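Side-chain contacts in hypothetical membrane protein (Corynebacterium glutamicum, PDB 6JSA), which binds heme through its C-terminal HtaA domain, the part described here, and probably takes part in handing heme along the uptake machinery of Corynebacteria: residues I85-N90 with I159-T164; E55-S60 with L123-T128. All coordinates share one frame; numbering follows the deposited sequence. Where two conformers were deposited one is given.

How the contacts relate
Contacts 1 and 2 adjoin each other, with centres about 8 Å apart. Strand 76-88 of contact 1 and strand 58-62 of contact 2 are antiparallel neighbours. Contact 1 is buried, whereas contact 2 is only partly buried and lies farther from the centre of the chain. The turn after strand 76-88 joins them: Gly89 N lies 2.8 Å from Lys57 O, and Asn90 OD1 lies 2.8 Å from Lys57 NZ, both probable hydrogen bonds. Phe87 of contact 1 also packs on Leu123 of contact 2. Along the sequence the segments of the two contacts alternate. Both lie away from the heme pocket, where Tyr21 is the axial ligand of the iron.

Contact 1. Residues I85-N90 with I159-T164; sequences ISFNGN and ISFSAT
Ile159 and Ile85 meet tip to tip, with their CD1 methyls 3.7 Å apart. Ile159 CD1 also touches the flank of the Ile85 side chain, 3.9 Å from Ile85 CG1. Ile159 sends CG1 anti to its backbone N (chi1 -174°), and an extended chi2 carries the methyl out to its partner. Ser160 points away from segment 85-90. Phe161 comes back to the inner side and gives the second apolar surface. Ile85 CD1 lies 3.7 Å from Phe161 CB and 4.0 Å from Phe161 CG, and it meets the ring obliquely. Ile85 CD1 therefore sits between the Ile159 tip and the root of the Phe161 ring. Phe161 CG lies between its backbone N and carbonyl carbon (chi1 80°), a torsion that carries the ring away from its strand, past Ile85 and toward Phe87. The far end of the ring reaches Phe87, where Phe161 CZ is 4.3 Å from Phe87 CE1. The two rings meet there at a slant. The contact itself is wholly apolar, and its four touching side chains are buried.

The strand segments 85-88 and 159-164 run nearly at right angles (85°), 10.0 Å apart at closest approach. They face one another across the interior of the mainly beta HtaA domain. Strand 159-165 is paired with strands 3-12 and 129-138, which supply Trp12 and Val136 against Ile159 and Ala130 against Phe161. Strand 113-125 adds Leu118 beside Ile85 and Phe120 beside Phe87, and Ile61 of strand 58-62 packs on Phe161.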
ATOM      1  N   ILE A  85       2.774   6.871  -0.949  1.00  8.25           N
ATOM      2  CA  ILE A  85       2.133   7.218  -2.210  1.00  9.04           C
ATOM      3  C   ILE A  85       2.977   8.301  -2.864  1.00  9.33           C
ATOM      4  O   ILE A  85       3.105   9.407  -2.332  1.00  9.56           O
ATOM      5  CB  ILE A  85       0.700   7.718  -1.979  1.00  9.61           C
ATOM      6  CG1 ILE A  85      -0.154   6.615  -1.343  1.00 10.16           C
ATOM      7  CG2 ILE A  85       0.096   8.191  -3.284  1.00 10.40           C
ATOM      8  CD1 ILE A  85      -1.499   7.099  -0.856  1.00 10.71           C
ATOM      9  N   SER A  86       3.558   7.985  -4.012  1.00  9.94           N
ATOM     10  CA  SER A  86       4.338   8.931  -4.791  1.00 10.72           C
ATOM     11  C   SER A  86       3.591   9.195  -6.088  1.00 11.05           C
ATOM     12  O   SER A  86       3.047   8.268  -6.692  1.00 12.32           O
ATOM     13  CB  SER A  86       5.719   8.342  -5.080  1.00 13.44           C
ATOM     14  OG  SER A  86       6.551   9.264  -5.745  1.00 15.21           O
ATOM     15  N   PHE A  87       3.530  10.459  -6.506  1.00 11.09           N
ATOM     16  CA  PHE A  87       2.819  10.781  -7.733  1.00 11.66           C
ATOM     17  C   PHE A  87       3.574  11.822  -8.542  1.00 12.24           C
ATOM     18  O   PHE A  87       4.272  12.680  -8.001  1.00 12.21           O
ATOM     19  CB  PHE A  87       1.348  11.195  -7.513  1.00 11.99           C
ATOM     20  CG  PHE A  87       1.160  12.431  -6.664  1.00 12.56           C
ATOM     21  CD1 PHE A  87       1.004  12.334  -5.286  1.00 13.70           C
ATOM     22  CD2 PHE A  87       1.087  13.690  -7.253  1.00 13.19           C
ATOM     23  CE1 PHE A  87       0.811  13.476  -4.513  1.00 13.62           C
ATOM     24  CE2 PHE A  87       0.894  14.824  -6.484  1.00 13.49           C
ATOM     25  CZ  PHE A  87       0.754  14.716  -5.116  1.00 13.61           C
ATOM     26  N   ASN A  88       3.424  11.706  -9.853  1.00 13.29           N
ATOM     27  CA  ASN A  88       3.944  12.673 -10.821  0.54 15.02           C
ATOM     28  C   ASN A  88       2.812  12.854 -11.825  1.00 14.81           C
ATOM     29  O   ASN A  88       2.568  11.961 -12.644  1.00 15.29           O
ATOM     30  CB  ASN A  88       5.194  12.142 -11.516  0.54 17.49           C
ATOM     31  CG  ASN A  88       6.387  12.029 -10.587  0.54 19.72           C
ATOM     32  OD1 ASN A  88       6.553  11.033  -9.884  0.54 20.29           O
ATOM     33  ND2 ASN A  88       7.244  13.043 -10.602  0.54 20.74           N
ATOM     34  N   GLY A  89       2.118  13.984 -11.756  1.00 14.44           N
ATOM     35  CA  GLY A  89       0.922  14.023 -12.569  1.00 15.37           C
ATOM     36  C   GLY A  89      -0.062  12.982 -12.069  1.00 15.74           C
ATOM     37  O   GLY A  89      -0.073  12.616 -10.891  1.00 17.14           O
ATOM     38  N   ASN A  90      -0.869  12.456 -12.986  1.00 15.03           N
ATOM     39  CA  ASN A  90      -1.937  11.524 -12.650  1.00 15.94           C
ATOM     40  C   ASN A  90      -1.481  10.063 -12.616  1.00 14.83           C
ATOM     41  O   ASN A  90      -2.320   9.153 -12.656  1.00 15.87           O
ATOM     42  CB  ASN A  90      -3.127  11.729 -13.590  1.00 18.56           C
ATOM     43  CG  ASN A  90      -3.755  13.098 -13.423  1.00 21.52           C
ATOM     44  OD1 ASN A  90      -3.847  13.616 -12.306  1.00 23.13           O
ATOM     45  ND2 ASN A  90      -4.176  13.700 -14.528  1.00 22.56           N
ATOM     46  N   ILE A 159      -6.303   2.516  -4.048  1.00  9.68           N
ATOM     47  CA  ILE A 159      -5.851   3.254  -2.872  1.00  9.31           C
ATOM     48  C   ILE A 159      -6.381   4.680  -2.940  1.00  9.17           C
ATOM     49  O   ILE A 159      -6.444   5.281  -4.018  1.00 11.29           O
ATOM     50  CB  ILE A 159      -4.311   3.227  -2.721  1.00  9.44           C
ATOM     51  CG1 ILE A 159      -3.885   3.884  -1.403  1.00  9.51           C
ATOM     52  CG2 ILE A 159      -3.606   3.852  -3.925  1.00 10.77           C
ATOM     53  CD1 ILE A 159      -2.471   3.525  -0.975  1.00 10.96           C
ATOM     54  N   SER A 160      -6.785   5.216  -1.788  1.00  8.33           N
ATOM     55  CA  SER A 160      -7.199   6.606  -1.696  0.66  9.24           C
ATOM     56  C   SER A 160      -6.448   7.285  -0.564  1.00  8.70           C
ATOM     57  O   SER A 160      -5.991   6.639   0.385  1.00  8.79           O
ATOM     58  CB  SER A 160      -8.707   6.754  -1.479  0.66 10.98           C
ATOM     59  OG  SER A 160      -9.124   6.034  -0.339  0.66 12.10           O
ATOM     60  N   PHE A 161      -6.307   8.600  -0.686  1.00  8.39           N
ATOM     61  CA  PHE A 161      -5.651   9.371   0.358  1.00  8.89           C
ATOM     62  C   PHE A 161      -6.241  10.770   0.396  1.00  8.70           C
ATOM     63  O   PHE A 161      -6.798  11.267  -0.588  1.00  8.98           O
ATOM     64  CB  PHE A 161      -4.126   9.459   0.171  1.00  9.63           C
ATOM     65  CG  PHE A 161      -3.698  10.489  -0.840  1.00  9.96           C
ATOM     66  CD1 PHE A 161      -3.674  10.184  -2.194  1.00 10.57           C
ATOM     67  CD2 PHE A 161      -3.318  11.762  -0.434  1.00 11.33           C
ATOM     68  CE1 PHE A 161      -3.292  11.137  -3.127  1.00 11.10           C
ATOM     69  CE2 PHE A 161      -2.941  12.721  -1.369  1.00 12.01           C
ATOM     70  CZ  PHE A 161      -2.922  12.407  -2.713  1.00 11.86           C
ATOM     71  N   SER A 162      -6.068  11.413   1.539  1.00  9.39           N
ATOM     72  CA  SER A 162      -6.330  12.831   1.663  1.00 10.94           C
ATOM     73  C   SER A 162      -5.290  13.416   2.599  1.00 10.86           C
ATOM     74  O   SER A 162      -4.809  12.741   3.511  1.00 11.83           O
ATOM     75  CB  SER A 162      -7.752  13.095   2.156  1.00 14.56           C
ATOM     76  OG  SER A 162      -7.962  12.541   3.433  1.00 19.02           O
ATOM     77  N   ALA A 163      -4.938  14.673   2.361  1.00 10.82           N
ATOM     78  CA  ALA A 163      -3.914  15.325   3.154  1.00 11.71           C
ATOM     79  C   ALA A 163      -4.222  16.807   3.256  1.00 12.63           C
ATOM     80  O   ALA A 163      -4.697  17.425   2.301  1.00 14.40           O
ATOM     81  CB  ALA A 163      -2.521  15.129   2.548  1.00 11.72           C
ATOM     82  N   THR A 164      -3.958  17.375   4.421  1.00 11.71           N
ATOM     83  CA  THR A 164      -3.856  18.816   4.540  1.00 11.52           C
ATOM     84  C   THR A 164      -2.400  19.197   4.306  1.00 11.26           C
ATOM     85  O   THR A 164      -1.478  18.445   4.640  1.00 11.72           O
ATOM     86  CB  THR A 164      -4.330  19.290   5.915  1.00 12.01           C
ATOM     87  OG1 THR A 164      -3.686  18.513   6.928  1.00 12.08           O
ATOM     88  CG2 THR A 164      -5.842  19.140   6.043  1.00 12.70           C
TER

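Contact 2. Residues E55-S60 with L123-T128; sequences ENKTGS and LNVSAT
Lys57 NZ donates a 3.0 Å hydrogen bond to Leu123 O, and Asn90 OD1 holds the same nitrogen as a second acceptor. The donor lies above the Leu123 carbonyl plane, 41° out of it, with a C=O...N angle of 132°, so it does not sit on a lone pair. Lys57 reaches this place with a fully extended chain. CG is roughly anti to the backbone N (chi1 -153°), and all later torsions are anti as well. The start of the chain passes Val125, where Lys57 CG is 4.3 Å from Val125 CG2. The last carbon lies against the leucine: Lys57 CE is 3.7 Å from Leu123 CG and equally close to Leu123 CD2. The lysine thus lays CG and CE against apolar groups, while NZ goes to Leu123 O and Asn90 OD1.

The backbone of Lys57 has positive phi and psi. Lys57 and Thr58 lie opposite the single residue Asp53, a G1 beta bulge at the start of strand 58-62. The other segment leaves strand 113-125 just after Val125. There Ser126 OG accepts from Thr128 N at 3.3 Å, which makes an ST turn, and it also accepts a hydrogen bond from Glu129 N.

A single lysine therefore bridges the bulge after strand 42-53, the end of strand 113-125 and the turn at Asn90. Both named acceptors of its NZ are uncharged amide oxygens. Their partial charges would probably favour the protonated ammonium, although neither forms a salt bridge with it.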
ATOM      1  N   GLU A  55       2.980  23.264  -7.824  1.00 15.95           N
ATOM      2  CA  GLU A  55       3.215  23.857  -9.133  1.00 16.55           C
ATOM      3  C   GLU A  55       3.386  22.787 -10.202  1.00 17.28           C
ATOM      4  O   GLU A  55       2.874  22.927 -11.316  1.00 18.69           O
ATOM      5  CB  GLU A  55       4.430  24.784  -9.090  1.00 16.60           C
ATOM      6  CG  GLU A  55       4.614  25.548 -10.389  1.00 16.80           C
ATOM      7  CD  GLU A  55       5.782  26.514 -10.361  1.00 17.19           C
ATOM      8  OE1 GLU A  55       6.288  26.803  -9.261  1.00 17.26           O
ATOM      9  OE2 GLU A  55       6.192  26.984 -11.447  1.00 19.02           O
ATOM     10  N   ASN A  56       4.064  21.690  -9.870  1.00 17.55           N
ATOM     11  CA  ASN A  56       4.349  20.644 -10.843  1.00 18.15           C
ATOM     12  C   ASN A  56       3.511  19.387 -10.659  1.00 17.09           C
ATOM     13  O   ASN A  56       3.678  18.428 -11.426  1.00 18.61           O
ATOM     14  CB  ASN A  56       5.842  20.319 -10.826  1.00 19.89           C
ATOM     15  CG  ASN A  56       6.679  21.502 -11.244  1.00 22.37           C
ATOM     16  OD1 ASN A  56       6.470  22.072 -12.316  1.00 23.96           O
ATOM     17  ND2 ASN A  56       7.605  21.909 -10.383  1.00 22.45           N
ATOM     18  N   LYS A  57       2.590  19.387  -9.702  1.00 16.81           N
ATOM     19  CA  LYS A  57       1.732  18.242  -9.390  1.00 16.34           C
ATOM     20  C   LYS A  57       2.536  16.958  -9.180  1.00 15.38           C
ATOM     21  O   LYS A  57       2.276  15.924  -9.794  1.00 16.12           O
ATOM     22  CB  LYS A  57       0.605  18.054 -10.415  1.00 18.02           C
ATOM     23  CG  LYS A  57      -0.624  17.351  -9.832  1.00 19.04           C
ATOM     24  CD  LYS A  57      -1.725  17.131 -10.867  1.00 20.35           C
ATOM     25  CE  LYS A  57      -2.982  16.583 -10.196  1.00 22.12           C
ATOM     26  NZ  LYS A  57      -4.053  16.179 -11.152  1.00 23.40           N
ATOM     27  N   THR A  58       3.532  17.033  -8.297  1.00 13.83           N
ATOM     28  CA  THR A  58       4.259  15.860  -7.837  1.00 13.46           C
ATOM     29  C   THR A  58       4.213  15.831  -6.319  1.00 12.31           C
ATOM     30  O   THR A  58       4.015  16.856  -5.663  1.00 13.16           O
ATOM     31  CB  THR A  58       5.727  15.853  -8.280  1.00 15.54           C
ATOM     32  OG1 THR A  58       6.452  16.863  -7.565  1.00 17.17           O
ATOM     33  CG2 THR A  58       5.843  16.090  -9.782  1.00 15.97           C
ATOM     34  N   GLY A  59       4.415  14.653  -5.752  1.00 11.41           N
ATOM     35  CA  GLY A  59       4.393  14.568  -4.305  1.00 11.25           C
ATOM     36  C   GLY A  59       4.774  13.187  -3.831  1.00 10.17           C
ATOM     37  O   GLY A  59       4.843  12.225  -4.609  1.00 10.78           O
ATOM     38  N   SER A  60       5.032  13.114  -2.529  1.00 10.21           N
ATOM     39  CA  SER A  60       5.213  11.865  -1.806  1.00 11.39           C
ATOM     40  C   SER A  60       4.525  12.017  -0.463  1.00 11.65           C
ATOM     41  O   SER A  60       4.796  12.975   0.267  1.00 12.54           O
ATOM     42  CB  SER A  60       6.692  11.560  -1.580  1.00 14.29           C
ATOM     43  OG  SER A  60       7.201  10.780  -2.636  1.00 16.82           O
ATOM     44  N   LEU A 123      -7.218  13.166  -8.739  1.00 12.04           N
ATOM     45  CA  LEU A 123      -6.070  13.678  -8.002  1.00 12.05           C
ATOM     46  C   LEU A 123      -6.198  15.189  -7.970  1.00 12.79           C
ATOM     47  O   LEU A 123      -6.179  15.838  -9.021  1.00 14.86           O
ATOM     48  CB  LEU A 123      -4.754  13.253  -8.652  1.00 13.50           C
ATOM     49  CG  LEU A 123      -3.481  13.716  -7.943  1.00 14.24           C
ATOM     50  CD1 LEU A 123      -3.432  13.216  -6.513  1.00 14.84           C
ATOM     51  CD2 LEU A 123      -2.275  13.238  -8.717  1.00 15.21           C
ATOM     52  N   ASN A 124      -6.359  15.742  -6.774  1.00 12.22           N
ATOM     53  CA  ASN A 124      -6.599  17.163  -6.602  1.00 14.17           C
ATOM     54  C   ASN A 124      -5.546  17.714  -5.661  1.00 12.95           C
ATOM     55  O   ASN A 124      -5.277  17.125  -4.612  1.00 13.90           O
ATOM     56  CB  ASN A 124      -8.003  17.404  -6.048  1.00 18.54           C
ATOM     57  CG  ASN A 124      -9.088  16.990  -7.028  1.00 22.72           C
ATOM     58  OD1 ASN A 124      -9.815  16.023  -6.799  1.00 25.65           O
ATOM     59  ND2 ASN A 124      -9.192  17.720  -8.135  1.00 24.68           N
ATOM     60  N   VAL A 125      -4.950  18.835  -6.042  1.00 12.77           N
ATOM     61  CA  VAL A 125      -3.925  19.496  -5.247  1.00 12.74           C
ATOM     62  C   VAL A 125      -4.244  20.980  -5.206  1.00 13.57           C
ATOM     63  O   VAL A 125      -4.599  21.575  -6.231  1.00 14.51           O
ATOM     64  CB  VAL A 125      -2.518  19.270  -5.836  1.00 13.95           C
ATOM     65  CG1 VAL A 125      -1.489  20.078  -5.067  1.00 16.20           C
ATOM     66  CG2 VAL A 125      -2.167  17.799  -5.838  1.00 14.07           C
ATOM     67  N   SER A 126      -4.117  21.576  -4.024  1.00 14.10           N
ATOM     68  CA  SER A 126      -4.323  23.002  -3.844  1.00 14.66           C
ATOM     69  C   SER A 126      -3.283  23.500  -2.850  1.00 14.31           C
ATOM     70  O   SER A 126      -2.384  22.759  -2.432  1.00 14.92           O
ATOM     71  CB  SER A 126      -5.756  23.293  -3.382  1.00 15.40           C
ATOM     72  OG  SER A 126      -5.924  22.910  -2.020  1.00 15.72           O
ATOM     73  N   ALA A 127      -3.402  24.776  -2.478  1.00 14.19           N
ATOM     74  CA  ALA A 127      -2.494  25.343  -1.490  1.00 14.60           C
ATOM     75  C   ALA A 127      -2.635  24.668  -0.135  1.00 14.25           C
ATOM     76  O   ALA A 127      -1.681  24.654   0.652  1.00 14.96           O
ATOM     77  CB  ALA A 127      -2.759  26.841  -1.342  1.00 14.84           C
ATOM     78  N   THR A 128      -3.810  24.117   0.169  1.00 13.38           N
ATOM     79  CA  THR A 128      -4.091  23.651   1.519  1.00 14.72           C
ATOM     80  C   THR A 128      -4.432  22.174   1.625  1.00 13.97           C
ATOM     81  O   THR A 128      -4.503  21.660   2.749  1.00 13.54           O
ATOM     82  CB  THR A 128      -5.231  24.472   2.150  1.00 17.12           C
ATOM     83  OG1 THR A 128      -6.417  24.315   1.360  1.00 19.94           O
ATOM     84  CG2 THR A 128      -4.866  25.959   2.234  1.00 17.87           C
TER